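Local coordinates for protein putative glycosyl hydrolase (Bacteroides thetaiotaomicron VPI-5482, PDB 3K11) that is probably a glycoside hydrolase whose substrate and activity are not established, at residues A[40-45]-A[74-79]; A[70-75]-A[112-117]; A[84-89]-A[403-408]; A[90-95]-A[105-110]. All coordinates share one frame; numbering follows the deposited sequence.

Interaction 1: residues A[40-45]-A[74-79]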
loop_
_atom_site.group_PDB
_atom_site.type_symbol
_atom_site.label_atom_id
_atom_site.label_comp_id
_atom_site.label_asym_id
_atom_site.label_seq_id
_atom_site.Cartn_x
_atom_site.Cartn_y
_atom_site.Cartn_z
ATOM N N PHE A 40 -27.666 6.872 -22.755
ATOM C CA PHE A 40 -28.467 6.137 -23.720
ATOM C C PHE A 40 -28.735 6.978 -24.971
ATOM O O PHE A 40 -28.616 6.490 -26.099
ATOM C CB PHE A 40 -29.793 5.711 -23.080
ATOM C CG PHE A 40 -30.710 4.997 -24.028
ATOM C CD1 PHE A 40 -30.347 3.783 -24.553
ATOM C CD2 PHE A 40 -31.914 5.572 -24.433
ATOM C CE1 PHE A 40 -31.153 3.116 -25.453
ATOM C CE2 PHE A 40 -32.724 4.919 -25.334
ATOM C CZ PHE A 40 -32.351 3.669 -25.832
ATOM N N ALA A 41 -29.111 8.232 -24.783
ATOM C CA ALA A 41 -29.435 9.085 -25.956
ATOM C C ALA A 41 -28.199 9.217 -26.832
ATOM O O ALA A 41 -28.257 9.167 -28.053
ATOM C CB ALA A 41 -29.928 10.460 -25.510
ATOM N N TYR A 42 -27.054 9.373 -26.195
ATOM C CA TYR A 42 -25.818 9.492 -26.934
ATOM C C TYR A 42 -25.485 8.240 -27.737
ATOM O O TYR A 42 -25.218 8.315 -28.914
ATOM C CB TYR A 42 -24.679 9.820 -25.964
ATOM C CG TYR A 42 -23.330 9.839 -26.643
ATOM C CD1 TYR A 42 -23.030 10.778 -27.607
ATOM C CD2 TYR A 42 -22.356 8.935 -26.300
ATOM C CE1 TYR A 42 -21.790 10.777 -28.236
ATOM C CE2 TYR A 42 -21.130 8.930 -26.925
ATOM C CZ TYR A 42 -20.846 9.851 -27.877
ATOM O OH TYR A 42 -19.591 9.802 -28.472
ATOM N N ILE A 43 -25.519 7.075 -27.100
ATOM C CA ILE A 43 -25.095 5.862 -27.795
ATOM C C ILE A 43 -26.095 5.479 -28.885
ATOM O O ILE A 43 -25.719 4.842 -29.851
ATOM C CB ILE A 43 -24.831 4.675 -26.853
ATOM C CG1 ILE A 43 -26.106 4.241 -26.106
ATOM C CG2 ILE A 43 -23.673 5.029 -25.887
ATOM C CD1 ILE A 43 -26.303 2.766 -26.078
ATOM N N ASP A 44 -27.348 5.854 -28.685
ATOM C CA ASP A 44 -28.405 5.536 -29.655
ATOM C C ASP A 44 -28.026 6.129 -31.037
ATOM O O ASP A 44 -28.028 5.398 -32.082
ATOM C CB ASP A 44 -29.721 6.114 -29.146
ATOM C CG ASP A 44 -30.933 5.669 -29.950
ATOM O OD1 ASP A 44 -30.886 4.609 -30.634
ATOM O OD2 ASP A 44 -31.940 6.384 -29.861
ATOM N N LYS A 45 -27.666 7.425 -31.017
ATOM C CA LYS A 45 -27.268 8.146 -32.256
ATOM C C LYS A 45 -25.891 7.759 -32.806
ATOM O O LYS A 45 -25.600 8.034 -33.961
ATOM C CB LYS A 45 -27.442 9.689 -32.182
ATOM C CG LYS A 45 -27.035 10.481 -30.907
ATOM C CD LYS A 45 -25.522 10.614 -30.669
ATOM C CE LYS A 45 -24.874 11.548 -31.636
ATOM N NZ LYS A 45 -23.445 11.955 -31.500
ATOM N N ARG A 74 -20.747 3.415 -40.023
ATOM C CA ARG A 74 -19.849 3.519 -38.907
ATOM C C ARG A 74 -20.250 4.668 -37.997
ATOM O O ARG A 74 -20.136 5.821 -38.373
ATOM C CB ARG A 74 -18.433 3.735 -39.411
ATOM C CG ARG A 74 -17.924 2.700 -40.392
ATOM C CD ARG A 74 -17.890 1.402 -39.786
ATOM N NE ARG A 74 -17.035 0.422 -40.468
ATOM C CZ ARG A 74 -17.417 -0.771 -40.924
ATOM N NH1 ARG A 74 -18.694 -1.139 -40.970
ATOM N NH2 ARG A 74 -16.501 -1.606 -41.370
ATOM N N GLY A 75 -20.770 4.354 -36.832
ATOM C CA GLY A 75 -20.981 5.344 -35.766
ATOM C C GLY A 75 -19.768 5.256 -34.860
ATOM O O GLY A 75 -18.787 4.637 -35.229
ATOM N N ALA A 76 -19.811 5.853 -33.676
ATOM C CA ALA A 76 -18.644 5.816 -32.787
ATOM C C ALA A 76 -18.393 4.449 -32.223
ATOM O O ALA A 76 -17.261 4.139 -31.894
ATOM C CB ALA A 76 -18.789 6.862 -31.625
ATOM N N PHE A 77 -19.428 3.603 -32.108
ATOM C CA PHE A 77 -19.263 2.297 -31.490
ATOM C C PHE A 77 -19.779 1.168 -32.373
ATOM O O PHE A 77 -20.829 1.324 -33.009
ATOM C CB PHE A 77 -20.036 2.273 -30.195
ATOM C CG PHE A 77 -19.692 3.412 -29.295
ATOM C CD1 PHE A 77 -18.429 3.465 -28.705
ATOM C CD2 PHE A 77 -20.574 4.481 -29.130
ATOM C CE1 PHE A 77 -18.070 4.555 -27.936
ATOM C CE2 PHE A 77 -20.232 5.551 -28.340
ATOM C CZ PHE A 77 -18.957 5.577 -27.732
ATOM N N ARG A 78 -19.049 0.044 -32.385
ATOM C CA ARG A 78 -19.394 -1.140 -33.200
ATOM C C ARG A 78 -20.569 -1.851 -32.554
ATOM O O ARG A 78 -20.645 -1.939 -31.322
ATOM C CB ARG A 78 -18.177 -2.084 -33.315
ATOM C CG ARG A 78 -17.025 -1.538 -34.147
ATOM C CD ARG A 78 -15.653 -2.218 -33.918
ATOM N NE ARG A 78 -15.139 -1.900 -32.569
ATOM C CZ ARG A 78 -14.716 -2.780 -31.645
ATOM N NH1 ARG A 78 -14.650 -4.097 -31.892
ATOM N NH2 ARG A 78 -14.324 -2.327 -30.458
ATOM N N LEU A 79 -21.510 -2.310 -33.375
ATOM C CA LEU A 79 -22.712 -2.992 -32.884
ATOM C C LEU A 79 -22.520 -4.384 -32.300
ATOM O O LEU A 79 -23.354 -4.826 -31.511
ATOM C CB LEU A 79 -23.753 -3.118 -34.013
ATOM C CG LEU A 79 -24.503 -1.866 -34.481
ATOM C CD1 LEU A 79 -25.438 -2.149 -35.713
ATOM C CD2 LEU A 79 -25.374 -1.341 -33.354
#
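Phe77, in the loop after strand 70-72, turns its ring against Tyr42 and Ile43 on helix 29-45. Its CB already points toward the helix. The first torsion, chi1 -53°, sets CG beside the backbone N and anti to the carbonyl carbon, and from there the ring runs toward the helix. CG lies 3.7 Å from Trp84 CH2, part of a stack between the two rings. Further out, CE2 makes the closest approach to the helix, 3.8 Å from Tyr42 CE2, which sits at the edge of the Phe77 ring and near its plane. CE2 also meets Ile43 CG2, more loosely, at 4.3 Å, while CZ at the tip is 4.1 Å from Tyr42 CE2. Phe77 and Tyr42 cross at roughly a right angle, and Ala76 CB covers part of one Phe77 face near the rim. The contact has no hydrogen bond across it; the Tyr42 hydroxyl finds its partner in Gln370 NE2. Ile43 also packs on Trp84 and Thr87 of helix 82-98 and on Tyr106 of helix 101-128, and Asp8 of the second subunit packs on Phe77. The Phe77 ring thus sits between helix 29-45 and Trp84 of helix 82-98, near a subunit interface.

Interaction 2: residues A[70-75]-A[112-117]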
loop_
_atom_site.group_PDB
_atom_site.type_symbol
_atom_site.label_atom_id
_atom_site.label_comp_id
_atom_site.label_asym_id
_atom_site.label_seq_id
_atom_site.Cartn_x
_atom_site.Cartn_y
_atom_site.Cartn_z
ATOM N N ALA A 70 -20.924 -2.731 -49.614
ATOM C CA ALA A 70 -21.820 -2.540 -48.463
ATOM C C ALA A 70 -21.085 -2.733 -47.145
ATOM O O ALA A 70 -20.242 -3.653 -47.021
ATOM C CB ALA A 70 -23.006 -3.512 -48.556
ATOM N N GLN A 71 -21.387 -1.864 -46.158
ATOM C CA GLN A 71 -20.884 -2.033 -44.826
ATOM C C GLN A 71 -21.918 -1.491 -43.847
ATOM O O GLN A 71 -22.770 -0.687 -44.215
ATOM C CB GLN A 71 -19.571 -1.298 -44.632
ATOM C CG GLN A 71 -19.699 0.202 -44.759
ATOM C CD GLN A 71 -18.438 0.952 -44.418
ATOM O OE1 GLN A 71 -17.344 0.374 -44.340
ATOM N NE2 GLN A 71 -18.586 2.250 -44.185
ATOM N N LEU A 72 -21.808 -1.889 -42.603
ATOM C CA LEU A 72 -22.621 -1.275 -41.561
ATOM C C LEU A 72 -22.138 0.175 -41.432
ATOM O O LEU A 72 -20.928 0.438 -41.454
ATOM C CB LEU A 72 -22.431 -2.022 -40.246
ATOM C CG LEU A 72 -22.797 -3.516 -40.209
ATOM C CD1 LEU A 72 -22.635 -4.057 -38.839
ATOM C CD2 LEU A 72 -24.242 -3.699 -40.750
ATOM N N GLU A 73 -23.066 1.107 -41.326
ATOM C CA GLU A 73 -22.714 2.515 -41.154
ATOM C C GLU A 73 -21.845 2.672 -39.911
ATOM O O GLU A 73 -22.170 2.132 -38.835
ATOM C CB GLU A 73 -23.993 3.367 -41.022
ATOM C CG GLU A 73 -23.660 4.835 -40.855
ATOM C CD GLU A 73 -24.849 5.716 -40.755
ATOM O OE1 GLU A 73 -25.969 5.198 -40.651
ATOM O OE2 GLU A 73 -24.638 6.946 -40.731
ATOM N N ARG A 74 -20.747 3.415 -40.023
ATOM C CA ARG A 74 -19.849 3.519 -38.907
ATOM C C ARG A 74 -20.250 4.668 -37.997
ATOM O O ARG A 74 -20.136 5.821 -38.373
ATOM C CB ARG A 74 -18.433 3.735 -39.411
ATOM C CG ARG A 74 -17.924 2.700 -40.392
ATOM C CD ARG A 74 -17.890 1.402 -39.786
ATOM N NE ARG A 74 -17.035 0.422 -40.468
ATOM C CZ ARG A 74 -17.417 -0.771 -40.924
ATOM N NH1 ARG A 74 -18.694 -1.139 -40.970
ATOM N NH2 ARG A 74 -16.501 -1.606 -41.370
ATOM N N GLY A 75 -20.770 4.354 -36.832
ATOM C CA GLY A 75 -20.981 5.344 -35.766
ATOM C C GLY A 75 -19.768 5.256 -34.860
ATOM O O GLY A 75 -18.787 4.637 -35.229
ATOM N N ARG A 112 -32.588 -7.371 -34.376
ATOM C CA ARG A 112 -33.383 -7.723 -35.551
ATOM C C ARG A 112 -32.662 -7.294 -36.843
ATOM O O ARG A 112 -32.739 -7.984 -37.842
ATOM C CB ARG A 112 -34.782 -7.110 -35.469
ATOM C CG ARG A 112 -35.617 -7.797 -34.419
ATOM C CD ARG A 112 -36.928 -7.111 -34.162
ATOM N NE ARG A 112 -37.574 -7.776 -33.041
ATOM C CZ ARG A 112 -38.333 -8.864 -33.137
ATOM N NH1 ARG A 112 -38.608 -9.404 -34.306
ATOM N NH2 ARG A 112 -38.833 -9.411 -32.051
ATOM N N PHE A 113 -31.956 -6.160 -36.790
ATOM C CA PHE A 113 -31.209 -5.636 -37.907
ATOM C C PHE A 113 -30.065 -6.585 -38.221
ATOM O O PHE A 113 -29.856 -6.949 -39.360
ATOM C CB PHE A 113 -30.661 -4.241 -37.568
ATOM C CG PHE A 113 -29.609 -3.747 -38.541
ATOM C CD1 PHE A 113 -29.971 -3.383 -39.835
ATOM C CD2 PHE A 113 -28.285 -3.659 -38.172
ATOM C CE1 PHE A 113 -29.020 -2.924 -40.735
ATOM C CE2 PHE A 113 -27.322 -3.203 -39.053
ATOM C CZ PHE A 113 -27.688 -2.834 -40.341
ATOM N N LEU A 114 -29.300 -6.974 -37.218
ATOM C CA LEU A 114 -28.191 -7.900 -37.455
ATOM C C LEU A 114 -28.698 -9.244 -38.001
ATOM O O LEU A 114 -28.081 -9.815 -38.906
ATOM C CB LEU A 114 -27.385 -8.109 -36.184
ATOM C CG LEU A 114 -26.562 -6.908 -35.693
ATOM C CD1 LEU A 114 -25.905 -7.257 -34.356
ATOM C CD2 LEU A 114 -25.527 -6.453 -36.743
ATOM N N ALA A 115 -29.801 -9.746 -37.447
ATOM C CA ALA A 115 -30.427 -11.013 -37.953
ATOM C C ALA A 115 -30.861 -10.892 -39.403
ATOM O O ALA A 115 -30.735 -11.837 -40.206
ATOM C CB ALA A 115 -31.637 -11.409 -37.069
ATOM N N GLU A 116 -31.399 -9.733 -39.749
ATOM C CA GLU A 116 -31.865 -9.500 -41.086
ATOM C C GLU A 116 -30.710 -9.449 -42.070
ATOM O O GLU A 116 -30.795 -10.046 -43.128
ATOM C CB GLU A 116 -32.597 -8.176 -41.140
ATOM C CG GLU A 116 -33.151 -7.859 -42.509
ATOM C CD GLU A 116 -33.779 -6.497 -42.552
ATOM O OE1 GLU A 116 -33.534 -5.670 -41.630
ATOM O OE2 GLU A 116 -34.494 -6.261 -43.534
ATOM N N VAL A 117 -29.656 -8.693 -41.744
ATOM C CA VAL A 117 -28.605 -8.449 -42.742
ATOM C C VAL A 117 -27.527 -9.514 -42.797
ATOM O O VAL A 117 -26.909 -9.700 -43.841
ATOM C CB VAL A 117 -27.961 -7.016 -42.600
ATOM C CG1 VAL A 117 -29.048 -5.921 -42.734
ATOM C CG2 VAL A 117 -27.153 -6.877 -41.337
#
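Leu72 and Val117 mark the nearest backbone approach, 9.4 Å from CA to CA, where strand 70-72 runs beside segment 112-117 of helix 101-128. The two axes come within 11.8 Å and run nearly antiparallel, at 159°, so side chains alone bridge the gap. Leu72 does so with both methyl groups. Its CD2 sits 3.6 Å from Phe113 CE2 and equally near CZ, at the outer end of the ring, and the two side chains slide past each other in opposite directions. The same methyl reaches Val117 CG2 at 4.3 Å, and CD1 meets Leu114 CD2 at the same distance. Phe113 extends its ring toward the strand because chi1 (167°) carries CG to the far side from its amide N, and Val117 CG2 lies above one face near the rim. Leu135 of helix 133-139 and Phe121, further along helix 101-128, also touch Leu72. The backbone of Leu72 is satisfied away from the helix: Arg74 NH1 bonds to Leu72 O at 2.8 Å, with the oxygen 27° out of the guanidinium plane, and Leu72 N bonds to Asp132. All four touching residues are buried and hydrocarbon, so this strand, outermost within the chain in a small antiparallel sheet, holds to the helix by shape and hydrophobic burial, not by polar bonds.

Interaction 3: residues A[84-89]-A[403-408]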
loop_
_atom_site.group_PDB
_atom_site.type_symbol
_atom_site.label_atom_id
_atom_site.label_comp_id
_atom_site.label_asym_id
_atom_site.label_seq_id
_atom_site.Cartn_x
_atom_site.Cartn_y
_atom_site.Cartn_z
ATOM N N TRP A 84 -20.167 -4.051 -26.849
ATOM C CA TRP A 84 -21.590 -3.805 -27.055
ATOM C C TRP A 84 -22.439 -4.969 -26.573
ATOM O O TRP A 84 -23.583 -4.759 -26.184
ATOM C CB TRP A 84 -21.886 -3.366 -28.518
ATOM C CG TRP A 84 -22.588 -2.061 -28.499
ATOM C CD1 TRP A 84 -23.831 -1.783 -28.934
ATOM C CD2 TRP A 84 -22.110 -0.862 -27.862
ATOM N NE1 TRP A 84 -24.143 -0.486 -28.674
ATOM C CE2 TRP A 84 -23.109 0.107 -28.004
ATOM C CE3 TRP A 84 -20.938 -0.530 -27.181
ATOM C CZ2 TRP A 84 -22.965 1.397 -27.517
ATOM C CZ3 TRP A 84 -20.790 0.773 -26.685
ATOM C CH2 TRP A 84 -21.802 1.704 -26.848
ATOM N N GLY A 85 -21.885 -6.194 -26.568
ATOM C CA GLY A 85 -22.548 -7.319 -25.900
ATOM C C GLY A 85 -22.885 -6.912 -24.460
ATOM O O GLY A 85 -24.006 -7.153 -23.953
ATOM N N VAL A 86 -21.948 -6.246 -23.803
ATOM C CA VAL A 86 -22.234 -5.774 -22.446
ATOM C C VAL A 86 -23.360 -4.735 -22.463
ATOM O O VAL A 86 -24.317 -4.776 -21.646
ATOM C CB VAL A 86 -20.955 -5.218 -21.749
ATOM C CG1 VAL A 86 -21.304 -4.747 -20.310
ATOM C CG2 VAL A 86 -19.843 -6.251 -21.763
ATOM N N THR A 87 -23.307 -3.809 -23.418
ATOM C CA THR A 87 -24.343 -2.765 -23.520
ATOM C C THR A 87 -25.716 -3.378 -23.703
ATOM O O THR A 87 -26.706 -2.926 -23.090
ATOM C CB THR A 87 -24.023 -1.807 -24.664
ATOM O OG1 THR A 87 -22.777 -1.152 -24.394
ATOM C CG2 THR A 87 -25.156 -0.753 -24.876
ATOM N N TYR A 88 -25.804 -4.395 -24.554
ATOM C CA TYR A 88 -27.109 -5.032 -24.771
ATOM C C TYR A 88 -27.663 -5.669 -23.486
ATOM O O TYR A 88 -28.847 -5.533 -23.177
ATOM C CB TYR A 88 -27.028 -6.092 -25.867
ATOM C CG TYR A 88 -26.694 -5.543 -27.234
ATOM C CD1 TYR A 88 -27.450 -4.511 -27.801
ATOM C CD2 TYR A 88 -25.649 -6.073 -27.976
ATOM C CE1 TYR A 88 -27.127 -4.008 -29.054
ATOM C CE2 TYR A 88 -25.323 -5.567 -29.231
ATOM C CZ TYR A 88 -26.074 -4.554 -29.774
ATOM O OH TYR A 88 -25.754 -4.044 -31.021
ATOM N N SER A 89 -26.815 -6.396 -22.756
ATOM C CA SER A 89 -27.226 -6.980 -21.460
ATOM C C SER A 89 -27.631 -5.905 -20.469
ATOM O O SER A 89 -28.631 -6.063 -19.750
ATOM C CB SER A 89 -26.126 -7.895 -20.849
ATOM O OG SER A 89 -26.173 -9.228 -21.394
ATOM N N VAL A 403 -21.729 1.435 -17.228
ATOM C CA VAL A 403 -22.383 2.577 -16.623
ATOM C C VAL A 403 -23.878 2.386 -16.686
ATOM O O VAL A 403 -24.592 2.686 -15.723
ATOM C CB VAL A 403 -21.912 3.890 -17.311
ATOM C CG1 VAL A 403 -22.820 5.068 -16.937
ATOM C CG2 VAL A 403 -20.421 4.153 -16.925
ATOM N N LEU A 404 -24.377 1.953 -17.840
ATOM C CA LEU A 404 -25.823 1.740 -17.979
ATOM C C LEU A 404 -26.338 0.677 -17.018
ATOM O O LEU A 404 -27.387 0.831 -16.389
ATOM C CB LEU A 404 -26.178 1.334 -19.426
ATOM C CG LEU A 404 -26.032 2.436 -20.508
ATOM C CD1 LEU A 404 -26.019 1.827 -21.950
ATOM C CD2 LEU A 404 -27.181 3.477 -20.377
ATOM N N TRP A 405 -25.592 -0.406 -16.927
ATOM C CA TRP A 405 -25.983 -1.558 -16.100
ATOM C C TRP A 405 -25.915 -1.174 -14.629
ATOM O O TRP A 405 -26.834 -1.451 -13.871
ATOM C CB TRP A 405 -25.049 -2.736 -16.385
ATOM C CG TRP A 405 -25.677 -4.102 -16.297
ATOM C CD1 TRP A 405 -26.840 -4.448 -15.691
ATOM C CD2 TRP A 405 -25.125 -5.308 -16.816
ATOM N NE1 TRP A 405 -27.053 -5.786 -15.807
ATOM C CE2 TRP A 405 -26.007 -6.347 -16.480
ATOM C CE3 TRP A 405 -23.981 -5.607 -17.554
ATOM C CZ2 TRP A 405 -25.757 -7.661 -16.819
ATOM C CZ3 TRP A 405 -23.742 -6.904 -17.906
ATOM C CH2 TRP A 405 -24.604 -7.921 -17.516
ATOM N N ALA A 406 -24.842 -0.496 -14.237
ATOM C CA ALA A 406 -24.735 0.003 -12.857
ATOM C C ALA A 406 -25.883 0.945 -12.449
ATOM O O ALA A 406 -26.457 0.854 -11.351
ATOM C CB ALA A 406 -23.351 0.646 -12.664
ATOM N N GLY A 407 -26.215 1.858 -13.347
ATOM C CA GLY A 407 -27.306 2.801 -13.118
ATOM C C GLY A 407 -28.601 2.067 -12.964
ATOM O O GLY A 407 -29.362 2.319 -12.039
ATOM N N ALA A 408 -28.858 1.147 -13.885
ATOM C CA ALA A 408 -30.081 0.345 -13.818
ATOM C C ALA A 408 -30.231 -0.359 -12.479
ATOM O O ALA A 408 -31.315 -0.373 -11.895
ATOM C CB ALA A 408 -30.085 -0.694 -14.932
#
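Two helices that run the same way, 82-98 and 400-416, pack side by side in the helical core of what is, by family, probably an (alpha/alpha)6 toroid of the six-hairpin clan. Over 300 residues separate them in sequence, which is consistent with a toroid whose first and last parts come together. The short segments 84-89 and 403-408 approach to 9.1 Å between axes at an angle of 21°, close to parallel. Trp405 carries most of the contact. Its six-membered ring lies over Ser89, whose CB makes a CH-pi contact 4.1 Å from the centroid of that Trp405 ring and 28° off the normal. Val86 comes instead to the indole edge, with CG1 3.9 Å from Trp405 CE3 and near the ring plane; the two side chains cross at about a right angle. An alanine in place of Trp405 removes the ring over Ser89 CB and the edge beside Val86 CG1, and would probably open a gap between the two helices. Ser89 OG, swung beside its own backbone N (chi1 -83°), bonds to Lys156 NZ of helix 148-160, which also touches Trp405. Next to Trp405 in sequence, Leu404 packs on Ile36 and Val39 of helix 29-45, and its CD1 meets the Thr87 methyl, CG2, at 4.0 Å.

Interaction 4: residues A[90-95]-A[105-110]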
loop_
_atom_site.group_PDB
_atom_site.type_symbol
_atom_site.label_atom_id
_atom_site.label_comp_id
_atom_site.label_asym_id
_atom_site.label_seq_id
_atom_site.Cartn_x
_atom_site.Cartn_y
_atom_site.Cartn_z
ATOM N N ALA A 90 -26.867 -4.817 -20.429
ATOM C CA ALA A 90 -27.194 -3.672 -19.565
ATOM C C ALA A 90 -28.580 -3.109 -19.816
ATOM O O ALA A 90 -29.360 -2.818 -18.874
ATOM C CB ALA A 90 -26.151 -2.584 -19.748
ATOM N N LEU A 91 -28.897 -2.914 -21.092
ATOM C CA LEU A 91 -30.192 -2.324 -21.486
ATOM C C LEU A 91 -31.368 -3.255 -21.259
ATOM O O LEU A 91 -32.476 -2.795 -20.908
ATOM C CB LEU A 91 -30.116 -1.866 -22.947
ATOM C CG LEU A 91 -29.233 -0.620 -23.161
ATOM C CD1 LEU A 91 -28.972 -0.386 -24.672
ATOM C CD2 LEU A 91 -29.805 0.648 -22.436
ATOM N N ILE A 92 -31.155 -4.562 -21.434
ATOM C CA ILE A 92 -32.173 -5.541 -21.057
ATOM C C ILE A 92 -32.472 -5.382 -19.568
ATOM O O ILE A 92 -33.623 -5.337 -19.128
ATOM C CB ILE A 92 -31.722 -6.970 -21.393
ATOM C CG1 ILE A 92 -31.656 -7.184 -22.906
ATOM C CG2 ILE A 92 -32.666 -8.053 -20.752
ATOM C CD1 ILE A 92 -30.811 -8.415 -23.300
ATOM N N ALA A 93 -31.418 -5.262 -18.773
ATOM C CA ALA A 93 -31.602 -5.101 -17.342
ATOM C C ALA A 93 -32.247 -3.772 -17.001
ATOM O O ALA A 93 -33.138 -3.716 -16.137
ATOM C CB ALA A 93 -30.253 -5.250 -16.592
ATOM N N ALA A 94 -31.809 -2.699 -17.666
ATOM C CA ALA A 94 -32.355 -1.372 -17.396
ATOM C C ALA A 94 -33.862 -1.315 -17.706
ATOM O O ALA A 94 -34.629 -0.658 -16.974
ATOM C CB ALA A 94 -31.598 -0.303 -18.146
ATOM N N ALA A 95 -34.300 -2.001 -18.770
ATOM C CA ALA A 95 -35.728 -1.994 -19.093
ATOM C C ALA A 95 -36.487 -2.582 -17.923
ATOM O O ALA A 95 -37.576 -2.144 -17.623
ATOM C CB ALA A 95 -36.038 -2.806 -20.374
ATOM N N ASP A 105 -36.368 -1.657 -26.656
ATOM C CA ASP A 105 -36.635 -1.348 -28.075
ATOM C C ASP A 105 -35.320 -1.211 -28.839
ATOM O O ASP A 105 -35.198 -1.641 -29.994
ATOM C CB ASP A 105 -37.372 -0.033 -28.241
ATOM C CG ASP A 105 -38.847 -0.099 -27.810
ATOM O OD1 ASP A 105 -39.356 -1.208 -27.528
ATOM O OD2 ASP A 105 -39.461 0.993 -27.736
ATOM N N TYR A 106 -34.339 -0.584 -28.203
ATOM C CA TYR A 106 -33.018 -0.439 -28.799
ATOM C C TYR A 106 -32.384 -1.779 -29.108
ATOM O O TYR A 106 -31.815 -1.978 -30.170
ATOM C CB TYR A 106 -32.114 0.347 -27.829
ATOM C CG TYR A 106 -30.683 0.482 -28.263
ATOM C CD1 TYR A 106 -29.735 -0.479 -27.905
ATOM C CD2 TYR A 106 -30.249 1.582 -28.992
ATOM C CE1 TYR A 106 -28.415 -0.360 -28.279
ATOM C CE2 TYR A 106 -28.900 1.708 -29.378
ATOM C CZ TYR A 106 -28.003 0.714 -29.013
ATOM O OH TYR A 106 -26.690 0.778 -29.365
ATOM N N VAL A 107 -32.428 -2.692 -28.143
ATOM C CA VAL A 107 -31.800 -3.990 -28.295
ATOM C C VAL A 107 -32.556 -4.786 -29.339
ATOM O O VAL A 107 -31.968 -5.423 -30.206
ATOM C CB VAL A 107 -31.725 -4.752 -26.957
ATOM C CG1 VAL A 107 -30.942 -6.041 -27.146
ATOM C CG2 VAL A 107 -31.009 -3.864 -25.848
ATOM N N GLN A 108 -33.881 -4.772 -29.239
ATOM C CA GLN A 108 -34.717 -5.403 -30.269
ATOM C C GLN A 108 -34.317 -4.933 -31.669
ATOM O O GLN A 108 -34.094 -5.733 -32.577
ATOM C CB GLN A 108 -36.191 -5.072 -30.012
ATOM C CG GLN A 108 -36.833 -5.798 -28.823
ATOM C CD GLN A 108 -37.270 -7.210 -29.156
ATOM O OE1 GLN A 108 -37.211 -7.615 -30.313
ATOM N NE2 GLN A 108 -37.732 -7.952 -28.156
ATOM N N ASN A 109 -34.222 -3.623 -31.833
ATOM C CA ASN A 109 -33.942 -3.051 -33.120
ATOM C C ASN A 109 -32.590 -3.485 -33.665
ATOM O O ASN A 109 -32.496 -3.908 -34.815
ATOM C CB ASN A 109 -34.030 -1.544 -33.035
ATOM C CG ASN A 109 -33.642 -0.873 -34.310
ATOM O OD1 ASN A 109 -32.498 -0.456 -34.476
ATOM N ND2 ASN A 109 -34.589 -0.771 -35.242
ATOM N N ARG A 110 -31.555 -3.396 -32.834
ATOM C CA ARG A 110 -30.207 -3.785 -33.283
ATOM C C ARG A 110 -30.091 -5.275 -33.579
ATOM O O ARG A 110 -29.492 -5.668 -34.583
ATOM C CB ARG A 110 -29.135 -3.344 -32.281
ATOM C CG ARG A 110 -29.071 -1.828 -32.016
ATOM C CD ARG A 110 -29.110 -1.027 -33.265
ATOM N NE ARG A 110 -28.800 0.397 -33.031
ATOM C CZ ARG A 110 -29.667 1.311 -32.608
ATOM N NH1 ARG A 110 -30.904 0.979 -32.245
ATOM N NH2 ARG A 110 -29.290 2.571 -32.519
#
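Apolar packing between consecutive helices is the substance of this contact: Leu91 and Ile92 of helix 82-98 meet Tyr106 and Val107 of helix 101-128, all four buried. The tightest touch is Leu91 CD1 against Tyr106 CD1, at 3.3 Å, with CE1 of the same ring at 3.6 Å; the methyl approaches the ring obliquely. Nearer the backbone, Leu91 CB lies 3.6 Å from Val107 CG2, and Ile92 CG1 is a looser 4.4 Å from Val107 CG1. Only a short turn joins the two helices, whose segment axes pass 9.5 Å apart at 142°, forming an antiparallel alpha-helical hairpin, in keeping with the six-hairpin clan to which the family belongs. CG of Tyr106 stands anti to the backbone N (chi1 175°), which sends its ring past Leu91 to a polar end: OH is hydrogen-bonded to Thr47 OG1 and Trp84 NE1, two partners that probably hold the phenol end in place. Arg110 CG lies over one Tyr106 face, 4.0 Å above the plane, and the flat guanidinium group of Arg110 has Tyr106 CE2 over its own rim. That guanidinium continues to Asp44, as a salt bridge, and to Thr47 O. Leu157 of helix 148-160 packs against both Ile92 and Val107.

Overall arrangement
Helix 82-98 ties the group together: interactions 3 and 4 both use it and have centres about 9 Å apart, with Trp405 and Ala408 packing on Ala90, Ala93 and Ala94. Interaction 1 lies about 13 Å from each of these two and from interaction 2, centre to centre. It joins interaction 3 through Leu79 O and Tyr88 OH, and interaction 4 through the salt bridge of Asp44 and Arg110. Interaction 2 shares Arg74 and Gly75 with interaction 1 and helix 101-128 with interaction 4, which is nested within its loop. Along the chain, interaction 1 closes first, and interaction 3 alone reaches the C-terminal helix, bringing an early helix beside the last one of the chain, 400-416. Interactions 1 and 2 also border the second subunit.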